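PDB 2FB5: hypothetical Membrane Spanning Protein from Bacillus cereus, which catalyses the condensation of two ATP molecules into cyclic di-AMP as a diadenylate cyclase and is required for efficient spore formation. Local coordinates for residues 94-108 with 171-185. Residues are numbered along the deposited sequence; the frame is centred on the assembly and turned at random.
Sequences ALIVVERNETLEALI and AIGLSEKSDALILVV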
loop_
_atom_site.group_PDB
_atom_site.type_symbol
_atom_site.label_atom_id
_atom_site.label_comp_id
_atom_site.label_asym_id
_atom_site.label_seq_id
_atom_site.Cartn_x
_atom_site.Cartn_y
_atom_site.Cartn_z
ATOM N N ALA A 94 -10.132 -21.567 25.063
ATOM C CA ALA A 94 -10.047 -21.685 23.617
ATOM C C ALA A 94 -8.692 -21.211 23.160
ATOM O O ALA A 94 -8.105 -20.338 23.785
ATOM C CB ALA A 94 -11.148 -20.864 22.935
ATOM N N LEU A 95 -8.223 -21.776 22.049
ATOM C CA LEU A 95 -6.920 -21.458 21.490
ATOM C C LEU A 95 -7.046 -21.563 19.972
ATOM O O LEU A 95 -7.124 -22.670 19.438
ATOM C CB LEU A 95 -5.870 -22.448 22.023
ATOM C CG LEU A 95 -4.406 -22.290 21.633
ATOM C CD1 LEU A 95 -3.836 -20.979 22.135
ATOM C CD2 LEU A 95 -3.580 -23.464 22.205
ATOM N N ILE A 96 -7.103 -20.415 19.293
ATOM C CA ILE A 96 -7.363 -20.377 17.852
ATOM C C ILE A 96 -6.234 -19.705 17.084
ATOM O O ILE A 96 -6.025 -18.493 17.198
ATOM C CB ILE A 96 -8.696 -19.645 17.512
ATOM C CG1 ILE A 96 -9.878 -20.320 18.234
ATOM C CG2 ILE A 96 -8.893 -19.618 15.995
ATOM C CD1 ILE A 96 -11.269 -19.655 18.007
ATOM N N VAL A 97 -5.513 -20.504 16.304
ATOM C CA VAL A 97 -4.407 -20.026 15.467
ATOM C C VAL A 97 -4.968 -19.537 14.128
ATOM O O VAL A 97 -5.658 -20.289 13.434
ATOM C CB VAL A 97 -3.410 -21.168 15.172
ATOM C CG1 VAL A 97 -2.321 -20.711 14.193
ATOM C CG2 VAL A 97 -2.767 -21.678 16.469
ATOM N N VAL A 98 -4.686 -18.289 13.760
ATOM C CA VAL A 98 -5.008 -17.854 12.413
ATOM C C VAL A 98 -3.723 -17.748 11.607
ATOM O O VAL A 98 -2.874 -16.906 11.899
ATOM C CB VAL A 98 -5.776 -16.521 12.388
ATOM C CG1 VAL A 98 -6.185 -16.190 10.962
ATOM C CG2 VAL A 98 -6.986 -16.605 13.316
ATOM N N GLU A 99 -3.583 -18.630 10.618
ATOM C CA GLU A 99 -2.448 -18.614 9.712
ATOM C C GLU A 99 -2.418 -17.303 8.948
ATOM O O GLU A 99 -3.460 -16.832 8.449
ATOM C CB GLU A 99 -2.518 -19.779 8.721
ATOM C CG GLU A 99 -1.230 -19.978 7.931
ATOM C CD GLU A 99 -1.220 -21.267 7.110
ATOM O OE1 GLU A 99 -1.737 -22.300 7.590
ATOM O OE2 GLU A 99 -0.692 -21.239 5.977
ATOM N N ARG A 100 -1.232 -16.707 8.878
ATOM C CA ARG A 100 -1.070 -15.444 8.153
ATOM C C ARG A 100 -0.160 -15.671 6.931
ATOM O O ARG A 100 -0.488 -16.518 6.093
ATOM C CB ARG A 100 -0.673 -14.283 9.111
ATOM C CG ARG A 100 -1.839 -13.902 10.066
ATOM C CD ARG A 100 -1.485 -12.863 11.134
ATOM N NE ARG A 100 -1.462 -11.481 10.647
ATOM C CZ ARG A 100 -0.370 -10.718 10.612
ATOM N NH1 ARG A 100 0.792 -11.201 11.026
ATOM N NH2 ARG A 100 -0.435 -9.474 10.166
ATOM N N ASN A 101 0.951 -14.951 6.808
ATOM C CA ASN A 101 1.792 -15.112 5.619
ATOM C C ASN A 101 2.667 -16.376 5.637
ATOM O O ASN A 101 3.039 -16.893 4.579
ATOM C CB ASN A 101 2.650 -13.863 5.346
ATOM C CG ASN A 101 3.394 -13.944 4.002
ATOM O OD1 ASN A 101 2.769 -14.115 2.960
ATOM N ND2 ASN A 101 4.736 -13.876 4.038
ATOM N N GLU A 102 2.993 -16.880 6.824
ATOM C CA GLU A 102 3.898 -18.019 6.938
ATOM C C GLU A 102 3.173 -19.338 7.220
ATOM O O GLU A 102 2.242 -19.392 8.045
ATOM C CB GLU A 102 4.974 -17.742 7.998
ATOM C CG GLU A 102 5.783 -16.494 7.696
ATOM C CD GLU A 102 6.643 -16.003 8.857
ATOM O OE1 GLU A 102 6.797 -16.715 9.876
ATOM O OE2 GLU A 102 7.168 -14.875 8.736
ATOM N N THR A 103 3.594 -20.397 6.527
ATOM C CA THR A 103 2.973 -21.721 6.700
ATOM C C THR A 103 3.433 -22.363 8.011
ATOM O O THR A 103 4.531 -22.092 8.497
ATOM C CB THR A 103 3.215 -22.667 5.488
ATOM O OG1 THR A 103 4.596 -23.027 5.423
ATOM C CG2 THR A 103 2.793 -21.993 4.167
ATOM N N LEU A 104 2.588 -23.217 8.577
ATOM C CA LEU A 104 2.753 -23.632 9.961
ATOM C C LEU A 104 2.877 -25.138 10.191
ATOM O O LEU A 104 2.977 -25.579 11.339
ATOM C CB LEU A 104 1.567 -23.095 10.777
ATOM C CG LEU A 104 1.361 -21.578 10.711
ATOM C CD1 LEU A 104 0.052 -21.179 11.369
ATOM C CD2 LEU A 104 2.552 -20.869 11.374
ATOM N N GLU A 105 2.875 -25.920 9.112
ATOM C CA GLU A 105 2.825 -27.386 9.231
ATOM C C GLU A 105 4.047 -28.007 9.934
ATOM O O GLU A 105 3.927 -29.057 10.555
ATOM C CB GLU A 105 2.580 -28.051 7.861
ATOM C CG GLU A 105 3.814 -28.136 6.964
ATOM C CD GLU A 105 4.269 -26.779 6.440
ATOM O OE1 GLU A 105 5.475 -26.626 6.167
ATOM O OE2 GLU A 105 3.423 -25.865 6.320
ATOM N N ALA A 106 5.203 -27.356 9.851
ATOM C CA ALA A 106 6.397 -27.867 10.537
ATOM C C ALA A 106 6.406 -27.500 12.024
ATOM O O ALA A 106 7.170 -28.065 12.801
ATOM C CB ALA A 106 7.661 -27.368 9.858
ATOM N N LEU A 107 5.547 -26.557 12.413
ATOM C CA LEU A 107 5.529 -26.048 13.790
ATOM C C LEU A 107 4.386 -26.589 14.647
ATOM O O LEU A 107 4.444 -26.532 15.882
ATOM C CB LEU A 107 5.468 -24.514 13.777
ATOM C CG LEU A 107 6.672 -23.765 13.198
ATOM C CD1 LEU A 107 6.320 -22.298 12.997
ATOM C CD2 LEU A 107 7.871 -23.899 14.127
ATOM N N ILE A 108 3.338 -27.077 13.983
ATOM C CA ILE A 108 2.140 -27.552 14.657
ATOM C C ILE A 108 2.054 -29.063 14.502
ATOM O O ILE A 108 2.186 -29.585 13.395
ATOM C CB ILE A 108 0.875 -26.873 14.053
ATOM C CG1 ILE A 108 0.867 -25.372 14.380
ATOM C CG2 ILE A 108 -0.405 -27.589 14.498
ATOM C CD1 ILE A 108 -0.342 -24.577 13.760
ATOM N N ALA A 171 0.223 -20.088 22.696
ATOM C CA ALA A 171 -0.046 -18.962 21.829
ATOM C C ALA A 171 1.211 -18.116 21.657
ATOM O O ALA A 171 1.622 -17.814 20.535
ATOM C CB ALA A 171 -1.178 -18.121 22.397
ATOM N N ILE A 172 1.813 -17.735 22.781
ATOM C CA ILE A 172 3.031 -16.941 22.752
ATOM C C ILE A 172 4.099 -17.720 22.004
ATOM O O ILE A 172 4.773 -17.166 21.133
ATOM C CB ILE A 172 3.508 -16.544 24.176
ATOM C CG1 ILE A 172 2.451 -15.652 24.842
ATOM C CG2 ILE A 172 4.840 -15.806 24.116
ATOM C CD1 ILE A 172 2.694 -15.413 26.332
ATOM N N GLY A 173 4.205 -19.010 22.311
ATOM C CA GLY A 173 5.245 -19.876 21.744
ATOM C C GLY A 173 5.177 -19.979 20.232
ATOM O O GLY A 173 6.198 -19.888 19.553
ATOM N N LEU A 174 3.967 -20.154 19.690
ATOM C CA LEU A 174 3.810 -20.210 18.243
ATOM C C LEU A 174 4.075 -18.839 17.606
ATOM O O LEU A 174 4.674 -18.748 16.520
ATOM C CB LEU A 174 2.410 -20.732 17.835
ATOM C CG LEU A 174 2.282 -20.922 16.317
ATOM C CD1 LEU A 174 3.295 -21.965 15.777
ATOM C CD2 LEU A 174 0.839 -21.249 15.872
ATOM N N SER A 175 3.649 -17.778 18.287
ATOM C CA SER A 175 3.820 -16.426 17.763
ATOM C C SER A 175 5.287 -15.980 17.674
ATOM O O SER A 175 5.594 -15.023 16.943
ATOM C CB SER A 175 3.002 -15.417 18.576
ATOM O OG SER A 175 3.650 -15.088 19.793
ATOM N N GLU A 176 6.164 -16.661 18.419
ATOM C CA GLU A 176 7.627 -16.413 18.395
ATOM C C GLU A 176 8.306 -17.036 17.175
ATOM O O GLU A 176 9.392 -16.618 16.783
ATOM C CB GLU A 176 8.308 -16.968 19.667
ATOM C CG GLU A 176 7.974 -16.241 20.983
ATOM C CD GLU A 176 8.406 -17.006 22.265
ATOM O OE1 GLU A 176 8.826 -18.180 22.190
ATOM O OE2 GLU A 176 8.309 -16.427 23.365
ATOM N N LYS A 177 7.681 -18.053 16.593
ATOM C CA LYS A 177 8.306 -18.824 15.518
ATOM C C LYS A 177 7.677 -18.563 14.158
ATOM O O LYS A 177 8.129 -19.098 13.147
ATOM C CB LYS A 177 8.206 -20.314 15.838
ATOM C CG LYS A 177 8.864 -20.717 17.143
ATOM C CD LYS A 177 10.370 -20.523 17.063
ATOM C CE LYS A 177 11.023 -20.894 18.381
ATOM N NZ LYS A 177 12.511 -20.871 18.268
ATOM N N SER A 178 6.623 -17.752 14.150
ATOM C CA SER A 178 5.862 -17.458 12.939
ATOM C C SER A 178 5.126 -16.134 13.061
ATOM O O SER A 178 5.066 -15.536 14.134
ATOM C CB SER A 178 4.840 -18.567 12.694
ATOM O OG SER A 178 3.784 -18.467 13.630
ATOM N N ASP A 179 4.553 -15.683 11.953
ATOM C CA ASP A 179 3.748 -14.476 11.949
ATOM C C ASP A 179 2.267 -14.798 12.211
ATOM O O ASP A 179 1.397 -13.953 12.016
ATOM C CB ASP A 179 3.925 -13.713 10.618
ATOM C CG ASP A 179 3.140 -14.334 9.471
ATOM O OD1 ASP A 179 3.028 -15.579 9.420
ATOM O OD2 ASP A 179 2.636 -13.579 8.605
ATOM N N ALA A 180 1.969 -16.016 12.661
ATOM C CA ALA A 180 0.568 -16.354 12.994
ATOM C C ALA A 180 0.023 -15.468 14.116
ATOM O O ALA A 180 0.769 -15.036 14.987
ATOM C CB ALA A 180 0.437 -17.826 13.381
ATOM N N LEU A 181 -1.282 -15.187 14.080
ATOM C CA LEU A 181 -1.925 -14.520 15.198
ATOM C C LEU A 181 -2.703 -15.585 15.963
ATOM O O LEU A 181 -3.457 -16.339 15.359
ATOM C CB LEU A 181 -2.863 -13.406 14.699
ATOM C CG LEU A 181 -3.522 -12.561 15.790
ATOM C CD1 LEU A 181 -3.684 -11.140 15.303
ATOM C CD2 LEU A 181 -4.891 -13.147 16.233
ATOM N N ILE A 182 -2.528 -15.665 17.274
ATOM C CA ILE A 182 -3.184 -16.735 18.050
ATOM C C ILE A 182 -4.101 -16.164 19.133
ATOM O O ILE A 182 -3.637 -15.533 20.076
ATOM C CB ILE A 182 -2.168 -17.762 18.660
ATOM C CG1 ILE A 182 -1.218 -18.307 17.583
ATOM C CG2 ILE A 182 -2.895 -18.952 19.304
ATOM C CD1 ILE A 182 0.133 -17.562 17.499
ATOM N N LEU A 183 -5.399 -16.413 18.986
ATOM C CA LEU A 183 -6.401 -15.962 19.938
ATOM C C LEU A 183 -6.500 -16.944 21.091
ATOM O O LEU A 183 -6.418 -18.159 20.887
ATOM C CB LEU A 183 -7.773 -15.839 19.242
ATOM C CG LEU A 183 -7.801 -14.713 18.200
ATOM C CD1 LEU A 183 -8.683 -15.070 17.013
ATOM C CD2 LEU A 183 -8.275 -13.392 18.830
ATOM N N VAL A 184 -6.679 -16.415 22.303
ATOM C CA VAL A 184 -6.847 -17.237 23.502
ATOM C C VAL A 184 -8.070 -16.754 24.284
ATOM O O VAL A 184 -8.299 -15.549 24.385
ATOM C CB VAL A 184 -5.602 -17.168 24.434
ATOM C CG1 VAL A 184 -5.728 -18.146 25.583
ATOM C CG2 VAL A 184 -4.325 -17.470 23.670
ATOM N N VAL A 185 -8.863 -17.699 24.796
ATOM C CA VAL A 185 -9.874 -17.428 25.827
ATOM C C VAL A 185 -9.419 -18.205 27.055
ATOM O O VAL A 185 -9.135 -19.401 26.977
ATOM C CB VAL A 185 -11.318 -17.866 25.429
ATOM C CG1 VAL A 185 -12.335 -17.482 26.522
ATOM C CG2 VAL A 185 -11.734 -17.253 24.102
HETATM O O HOH W 1 1.231 -17.616 9.792
HETATM O O HOH W 2 7.565 -19.244 10.275
#
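V97 and L174 meet at a right angle in the apolar centre, where helix 166-175 packs on the central sheet of the DisA-type nucleotide-binding domain. Both methyls of V97 touch L174 CD2, CG1 at 3.6 Å. With its CG anti to the backbone N (chi1 -174°), L174 reaches the sheet; its other methyl, CD1, rests against L107 CB. On the same face L95 CD1 lies alongside I182 CG2 at 3.6 Å and also meets V184 and A171. The sheet itself continues here as antiparallel strands 94-98 and 181-185, inner neighbours joined by six backbone hydrogen bonds in the pairs A94–V185, I96–L183 and V98–L181. Their other face, carrying I96, L183 and V185, is covered by I84 and I80 of helix 77-90.

Beyond the strand ends, L104 spreads its two methyls, CD1 onto A180 CB and CD2 onto S178 CB. S178 OG accepts from A180 N in an ST turn while donating to L174 O, tying the loop back to helix 166-175.

At the polar edge the D179 carboxylate receives two backbone amides of the opposing loop. OD2 takes N101 N on its syn lone pair at 2.8 Å, and OD1 takes E102 N from 30° out of the carboxylate plane. A water bound to R100 N and E102 O also donates to OD1; these donors probably ease the closeness of the E102 carboxylate, stacked on that of D179 with the planes moderately inclined. R100 gives NE to Y69 O, and the bend of its chain brings NH1 to D179 O at 3.0 Å, with that oxygen only 2° out of the guanidinium plane.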